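Local coordinates for protein NanS-p (Escherichia phage vB_EcoP_24B, PDB 6YP6) that probably binds carbohydrate as part of a phage-encoded esterase related to NanS, an enzyme type that acts on O-acetylated sialic acids, at residues Ile119-Ala123 with Lys124-Val128; Ala133-Ala136 with Thr137-Leu140; Ala188-Ala191 with Asp192-His195. All blocks are in the same frame, centred on the assembly; numbering follows the deposited sequence.

Contact 1: Ile119-Ala123 with Lys124-Val128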
loop_
_atom_site.group_PDB
_atom_site.type_symbol
_atom_site.label_atom_id
_atom_site.label_comp_id
_atom_site.label_asym_id
_atom_site.label_seq_id
_atom_site.Cartn_x
_atom_site.Cartn_y
_atom_site.Cartn_z
ATOM N N ILE A 119 3.551 -6.191 2.313
ATOM C CA ILE A 119 4.016 -7.147 1.324
ATOM C C ILE A 119 5.352 -7.693 1.828
ATOM O O ILE A 119 6.259 -6.920 2.161
ATOM C CB ILE A 119 4.152 -6.477 -0.055
ATOM C CG1 ILE A 119 2.816 -5.917 -0.537
ATOM C CG2 ILE A 119 4.755 -7.452 -1.062
ATOM C CD1 ILE A 119 2.943 -5.016 -1.737
ATOM N N GLN A 120 5.453 -9.023 1.907
ATOM C CA GLN A 120 6.557 -9.716 2.551
ATOM C C GLN A 120 6.686 -11.081 1.898
ATOM O O GLN A 120 5.675 -11.675 1.522
ATOM C CB GLN A 120 6.223 -9.893 4.043
ATOM C CG GLN A 120 7.287 -10.574 4.882
ATOM C CD GLN A 120 6.784 -10.970 6.245
ATOM O OE1 GLN A 120 5.581 -11.191 6.432
ATOM N NE2 GLN A 120 7.696 -11.079 7.211
ATOM N N THR A 121 7.905 -11.605 1.795
ATOM C CA THR A 121 8.057 -12.989 1.378
ATOM C C THR A 121 8.104 -13.902 2.594
ATOM O O THR A 121 8.629 -13.536 3.646
ATOM C CB THR A 121 9.319 -13.218 0.542
ATOM O OG1 THR A 121 10.476 -12.683 1.197
ATOM C CG2 THR A 121 9.209 -12.574 -0.807
ATOM N N ASP A 122 7.546 -15.107 2.440
ATOM C CA ASP A 122 7.903 -16.219 3.323
ATOM C C ASP A 122 9.151 -16.874 2.731
ATOM O O ASP A 122 9.996 -16.162 2.181
ATOM C CB ASP A 122 6.695 -17.111 3.628
ATOM C CG ASP A 122 6.007 -17.676 2.407
ATOM O OD1 ASP A 122 6.664 -17.884 1.376
ATOM O OD2 ASP A 122 4.784 -17.950 2.506
ATOM N N ALA A 123 9.325 -18.193 2.859
ATOM C CA ALA A 123 10.489 -18.834 2.251
ATOM C C ALA A 123 10.280 -19.180 0.785
ATOM O O ALA A 123 11.203 -19.700 0.151
ATOM C CB ALA A 123 10.887 -20.086 3.033
ATOM N N LYS A 124 9.108 -18.884 0.221
ATOM C CA LYS A 124 8.870 -19.199 -1.177
ATOM C C LYS A 124 8.037 -18.183 -1.947
ATOM O O LYS A 124 8.307 -17.972 -3.129
ATOM C CB LYS A 124 8.321 -20.622 -1.346
ATOM C CG LYS A 124 6.972 -20.889 -0.692
ATOM C CD LYS A 124 6.650 -22.395 -0.736
ATOM C CE LYS A 124 5.206 -22.682 -0.339
ATOM N NZ LYS A 124 4.229 -22.110 -1.303
ATOM N N ASP A 125 7.041 -17.570 -1.317
ATOM C CA ASP A 125 6.038 -16.784 -2.013
ATOM C C ASP A 125 6.083 -15.319 -1.584
ATOM O O ASP A 125 6.522 -14.982 -0.488
ATOM C CB ASP A 125 4.631 -17.302 -1.688
ATOM C CG ASP A 125 4.343 -18.672 -2.256
ATOM O OD1 ASP A 125 4.989 -19.056 -3.241
ATOM O OD2 ASP A 125 3.441 -19.345 -1.706
ATOM N N LEU A 126 5.571 -14.446 -2.452
ATOM C CA LEU A 126 5.342 -13.045 -2.111
ATOM C C LEU A 126 3.903 -12.905 -1.621
ATOM O O LEU A 126 2.959 -13.194 -2.364
ATOM C CB LEU A 126 5.574 -12.141 -3.323
ATOM C CG LEU A 126 5.540 -10.643 -3.018
ATOM C CD1 LEU A 126 6.703 -10.243 -2.130
ATOM C CD2 LEU A 126 5.529 -9.808 -4.288
ATOM N N ASN A 127 3.728 -12.469 -0.379
ATOM C CA ASN A 127 2.429 -12.434 0.275
ATOM C C ASN A 127 1.962 -11.010 0.550
ATOM O O ASN A 127 2.767 -10.090 0.724
ATOM C CB ASN A 127 2.519 -13.195 1.594
ATOM C CG ASN A 127 2.839 -14.645 1.385
ATOM O OD1 ASN A 127 2.433 -15.246 0.384
ATOM N ND2 ASN A 127 3.586 -15.216 2.310
ATOM N N VAL A 128 0.637 -10.873 0.609
ATOM C CA VAL A 128 -0.045 -9.655 1.020
ATOM C C VAL A 128 -0.709 -9.940 2.360
ATOM O O VAL A 128 -1.501 -10.881 2.467
ATOM C CB VAL A 128 -1.107 -9.228 -0.000
ATOM C CG1 VAL A 128 -1.734 -7.918 0.434
ATOM C CG2 VAL A 128 -0.557 -9.127 -1.405
HETATM O O HOH W 1 4.314 -13.663 4.806
HETATM O O HOH W 2 3.711 -19.890 1.116
#

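Contact 2: Ala133-Ala136 with Thr137-Leu140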
loop_
_atom_site.group_PDB
_atom_site.type_symbol
_atom_site.label_atom_id
_atom_site.label_comp_id
_atom_site.label_asym_id
_atom_site.label_seq_id
_atom_site.Cartn_x
_atom_site.Cartn_y
_atom_site.Cartn_z
ATOM N N ALA A 133 -3.600 -7.459 13.839
ATOM C CA ALA A 133 -3.445 -8.177 15.090
ATOM C C ALA A 133 -2.298 -7.582 15.894
ATOM O O ALA A 133 -1.394 -6.959 15.352
ATOM C CB ALA A 133 -3.183 -9.665 14.826
ATOM N N LYS A 134 -2.336 -7.800 17.212
ATOM C CA LYS A 134 -1.262 -7.300 18.067
ATOM C C LYS A 134 0.087 -7.925 17.726
ATOM O O LYS A 134 1.112 -7.241 17.773
ATOM C CB LYS A 134 -1.588 -7.564 19.532
ATOM C CG LYS A 134 -2.709 -6.719 20.092
ATOM C CD LYS A 134 -2.833 -6.948 21.599
ATOM C CE LYS A 134 -4.254 -6.808 22.104
ATOM N NZ LYS A 134 -5.077 -8.013 21.795
ATOM N N VAL A 135 0.116 -9.227 17.427
ATOM C CA VAL A 135 1.352 -9.915 17.073
ATOM C C VAL A 135 1.205 -10.497 15.675
ATOM O O VAL A 135 0.134 -10.988 15.294
ATOM C CB VAL A 135 1.780 -10.987 18.092
ATOM C CG1 VAL A 135 2.056 -10.342 19.436
ATOM C CG2 VAL A 135 0.750 -12.073 18.224
ATOM N N ALA A 136 2.296 -10.432 14.910
ATOM C CA ALA A 136 2.189 -10.655 13.475
ATOM C C ALA A 136 1.850 -12.093 13.127
ATOM O O ALA A 136 1.313 -12.340 12.042
ATOM C CB ALA A 136 3.483 -10.251 12.767
ATOM N N THR A 137 2.137 -13.033 14.025
ATOM C CA THR A 137 1.737 -14.417 13.814
ATOM C C THR A 137 0.225 -14.560 13.671
ATOM O O THR A 137 -0.246 -15.575 13.144
ATOM C CB THR A 137 2.259 -15.289 14.964
ATOM O OG1 THR A 137 1.805 -14.772 16.219
ATOM C CG2 THR A 137 3.779 -15.306 14.967
ATOM N N ASN A 138 -0.546 -13.560 14.095
ATOM C CA ASN A 138 -1.996 -13.570 13.942
ATOM C C ASN A 138 -2.520 -12.600 12.888
ATOM O O ASN A 138 -3.740 -12.505 12.709
ATOM C CB ASN A 138 -2.659 -13.264 15.285
ATOM C CG ASN A 138 -2.416 -14.346 16.303
ATOM O OD1 ASN A 138 -2.358 -15.531 15.972
ATOM N ND2 ASN A 138 -2.256 -13.949 17.548
ATOM N N ASN A 139 -1.646 -11.881 12.189
ATOM C CA ASN A 139 -2.108 -11.032 11.100
ATOM C C ASN A 139 -2.729 -11.895 10.004
ATOM O O ASN A 139 -2.320 -13.038 9.775
ATOM C CB ASN A 139 -0.935 -10.249 10.513
ATOM C CG ASN A 139 -0.534 -9.061 11.361
ATOM O OD1 ASN A 139 -1.281 -8.609 12.224
ATOM N ND2 ASN A 139 0.669 -8.559 11.116
ATOM N N LEU A 140 -3.733 -11.344 9.327
ATOM C CA LEU A 140 -4.412 -12.087 8.277
ATOM C C LEU A 140 -3.557 -12.104 7.018
ATOM O O LEU A 140 -3.015 -11.071 6.608
ATOM C CB LEU A 140 -5.766 -11.464 7.950
ATOM C CG LEU A 140 -6.854 -11.528 9.018
ATOM C CD1 LEU A 140 -8.155 -11.003 8.432
ATOM C CD2 LEU A 140 -7.026 -12.932 9.552
HETATM O O HOH W 3 1.040 -7.709 14.141
HETATM O O HOH W 4 0.281 -14.448 9.928
#

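Contact 3: Ala188-Ala191 with Asp192-His195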
loop_
_atom_site.group_PDB
_atom_site.type_symbol
_atom_site.label_atom_id
_atom_site.label_comp_id
_atom_site.label_asym_id
_atom_site.label_seq_id
_atom_site.Cartn_x
_atom_site.Cartn_y
_atom_site.Cartn_z
ATOM N N ALA A 188 1.428 4.693 14.884
ATOM C CA ALA A 188 2.555 5.616 14.822
ATOM C C ALA A 188 2.510 6.562 13.631
ATOM O O ALA A 188 3.406 7.401 13.497
ATOM C CB ALA A 188 3.874 4.836 14.769
ATOM N N PHE A 189 1.508 6.454 12.762
ATOM C CA PHE A 189 1.466 7.224 11.525
ATOM C C PHE A 189 0.374 8.280 11.590
ATOM O O PHE A 189 -0.719 8.039 12.115
ATOM C CB PHE A 189 1.274 6.300 10.320
ATOM C CG PHE A 189 2.375 5.300 10.175
ATOM C CD1 PHE A 189 3.538 5.617 9.482
ATOM C CD2 PHE A 189 2.279 4.059 10.774
ATOM C CE1 PHE A 189 4.565 4.712 9.373
ATOM C CE2 PHE A 189 3.311 3.143 10.668
ATOM C CZ PHE A 189 4.456 3.473 9.969
ATOM N N ALA A 190 0.673 9.443 11.016
ATOM C CA ALA A 190 -0.222 10.587 11.120
ATOM C C ALA A 190 -1.567 10.322 10.447
ATOM O O ALA A 190 -1.652 9.738 9.362
ATOM C CB ALA A 190 0.434 11.812 10.483
ATOM N N ALA A 191 -2.622 10.806 11.089
ATOM C CA ALA A 191 -3.979 10.607 10.605
ATOM C C ALA A 191 -4.208 11.306 9.271
ATOM O O ALA A 191 -3.652 12.375 8.997
ATOM C CB ALA A 191 -4.986 11.171 11.621
ATOM N N ASP A 192 -5.073 10.700 8.453
ATOM C CA ASP A 192 -5.568 11.296 7.214
ATOM C C ASP A 192 -4.470 11.467 6.173
ATOM O O ASP A 192 -4.570 12.309 5.277
ATOM C CB ASP A 192 -6.341 12.589 7.474
ATOM C CG ASP A 192 -7.568 12.353 8.326
ATOM O OD1 ASP A 192 -8.052 11.194 8.399
ATOM O OD2 ASP A 192 -8.050 13.347 8.917
ATOM N N LYS A 193 -3.447 10.632 6.249
ATOM C CA LYS A 193 -2.438 10.520 5.209
ATOM C C LYS A 193 -2.290 9.059 4.823
ATOM O O LYS A 193 -2.421 8.166 5.658
ATOM C CB LYS A 193 -1.077 11.058 5.674
ATOM C CG LYS A 193 -1.123 12.483 6.179
ATOM C CD LYS A 193 0.265 13.041 6.402
ATOM C CE LYS A 193 0.815 13.585 5.114
ATOM N NZ LYS A 193 2.210 14.083 5.235
ATOM N N LEU A 194 -2.027 8.827 3.538
ATOM C CA LEU A 194 -1.552 7.536 3.076
ATOM C C LEU A 194 -0.038 7.519 3.221
ATOM O O LEU A 194 0.651 8.410 2.725
ATOM C CB LEU A 194 -1.942 7.311 1.618
ATOM C CG LEU A 194 -1.436 6.003 1.010
ATOM C CD1 LEU A 194 -2.055 4.788 1.694
ATOM C CD2 LEU A 194 -1.725 5.973 -0.485
ATOM N N HIS A 195 0.463 6.511 3.934
ATOM C CA HIS A 195 1.882 6.316 4.188
ATOM C C HIS A 195 2.319 5.028 3.514
ATOM O O HIS A 195 1.722 3.973 3.732
ATOM C CB HIS A 195 2.153 6.153 5.665
ATOM C CG HIS A 195 1.634 7.248 6.500
ATOM N ND1 HIS A 195 2.434 8.242 7.015
ATOM C CD2 HIS A 195 0.379 7.497 6.924
ATOM C CE1 HIS A 195 1.683 9.065 7.725
ATOM N NE2 HIS A 195 0.431 8.633 7.683
#

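Contact 1: Ile119-Ala123 with Lys124-Val128
The carboxylate of Asp122 reaches across the turn to the backbone of Lys124 and Asp125 and to the side chain of Asn127. Its OD1 accepts from Asp125 N at 2.7 Å, almost in line with the C-O bond, and from Lys124 N at 2.9 Å on the anti side. The two amides arrive from opposite faces of the carboxylate plane, so the oxygen is gripped from both. The bond from Lys124 N closes an Asx turn. The second oxygen, OD2, takes the amide of Asn127, with ND2 at 3.0 Å. This donor stands well above the carboxylate, whereas OD2 lies in the amide plane of Asn127; the two flat groups are turned 78° against each other. With chi1 at 56°, CG of Asp122 sits between its backbone N and carbonyl carbon, and the carboxylate folds over the bend.

This is the tip of the beta hairpin formed by strands 113-121 and 125-130. Asp122 N bonds to Asp125 O, but the return bond from Asp125 N goes to the side-chain oxygen instead of the backbone carbonyl. Further into the strands, Gln120 and Asn127 form a hydrogen-bonded antiparallel pair, and a water joins Gln120 OE1 to Asn127 ND2. On the other face of the sheet, Ile119 CG2 packs 3.6 Å from Leu126 CD1, which also meets Thr121 CG2 at 3.7 Å; the side chain of Phe77 in strand 71-79 touches both Ile119 and Leu126.

Lys124 forms a salt bridge with its neighbour, NZ lying 2.9 Å from Asp125 OD2 and above the carboxylate plane. Further out, Asn127 OD1 is bonded to Thr144 OG1 in strand 140-147, Gln120 NE2 to Asn86 O, and Thr121 OG1 to Tyr205 OH and Ala84 O.

Contact 2: Ala133-Ala136 with Thr137-Leu140
Val135 and Ala136 each lend a backbone carbonyl to an amide three residues on, the pattern of a 3-10 turn, here within the loop that joins strand 125-130 to strand 140-147. Asn138 N donates to Val135 O at 2.9 Å, and Asn139 N to Ala136 O at 3.0 Å. A water lies within hydrogen-bonding distance of both Ala136 O and Asn139 O, 3.0 Å from the latter, though how it shares its protons is left open.

Asn139 follows the turn and folds its side chain back against it. Its OD1 accepts from Ala133 N at 3.1 Å, nearly along the C=O axis although the hydrogen bond is bent at the hydrogen, 146°, so the chain just before the turn is tied to the residue that follows it. CG is anti to the carbonyl carbon, chi1 -78°, which brings the amide beside Ala136: ND2 passes 3.5 Å from Ala136 CA, and Asn139 CB rests against Ala136 O. The strongest partner of ND2 lies outside the loop, at the hydroxyl of Tyr118 in strand 113-121; a weak bond to a second water is added. That second water donates a firmer bond to Ala133 O at 2.8 Å, satisfying that carbonyl within the bend. With OD1 and ND2 thus occupied in different directions, the amide of this buried asparagine is fixed in its rotation.

The remaining side-chain contacts are van der Waals ones, a methyl against polar groups in the case of Val135. Ala133 CB touches Asn138 CB, while the side chains of Val135 and Asn138 run alongside each other, pointing the same way. Val135 CG2 also lies 3.5 Å from Thr137 OG1.

Contact 3: Ala188-Ala191 with Asp192-His195
His195 NE2 donates to the backbone oxygen of Ala190 at 2.9 Å, with an N-H...O angle of 167°. The bond is well formed at both ends: the donor lies in the carbonyl plane on a lone pair of Ala190 O, and that oxygen sits at the edge of the imidazole, close to the ring plane.

One face of the same ring is covered by Phe189. Its CB stands 3.6 Å from the imidazole centroid and almost on the ring normal, a CH-pi contact, while CD1 comes within 3.8 Å of His195 ND1. The two rings are oblique to each other, their planes at 57°; the contact over the face is made by the methylene. With CG of His195 beside the backbone N, chi1 -55°, the imidazole is directed back from its strand at the preceding loop, where the edge bond and the covered face together restrain its rotation. Phe189 in turn stacks on Tyr93 of the adjacent strand 88-95.

Ala190 O lies 3.7 Å from Lys193 N across the bend. Between these residues Asp192 adopts a left-handed backbone conformation, its phi being positive, and its OD2 is hydrogen-bonded to Ser97 OG. Lys193 bends at chi3, and its NZ forms a salt bridge with Glu57 in strand 55-59. The run from Ala190 to Lys193 is a type II beta turn, and it feeds the chain into strand 193-197, an inner strand of an antiparallel sheet.

All three contacts are local, yet they sit differently in the fold. Contact 1 is partly buried and joins two neighbouring strands; contacts 2 and 3 are surface bends, although each encloses one buried side chain, Asn139 and His195. Contacts 1 and 2 follow each other along strand 125-130, at its start and in the loop beyond its end, with centres about 15 Å apart. Contact 3 belongs to another strand of the same sheet as contact 1, on the opposite side of the chain's centre. A carboxylate organises the hairpin tip, a carboxamide and waters the loop, and an imidazole bonded to a backbone carbonyl the entry to strand 193-197.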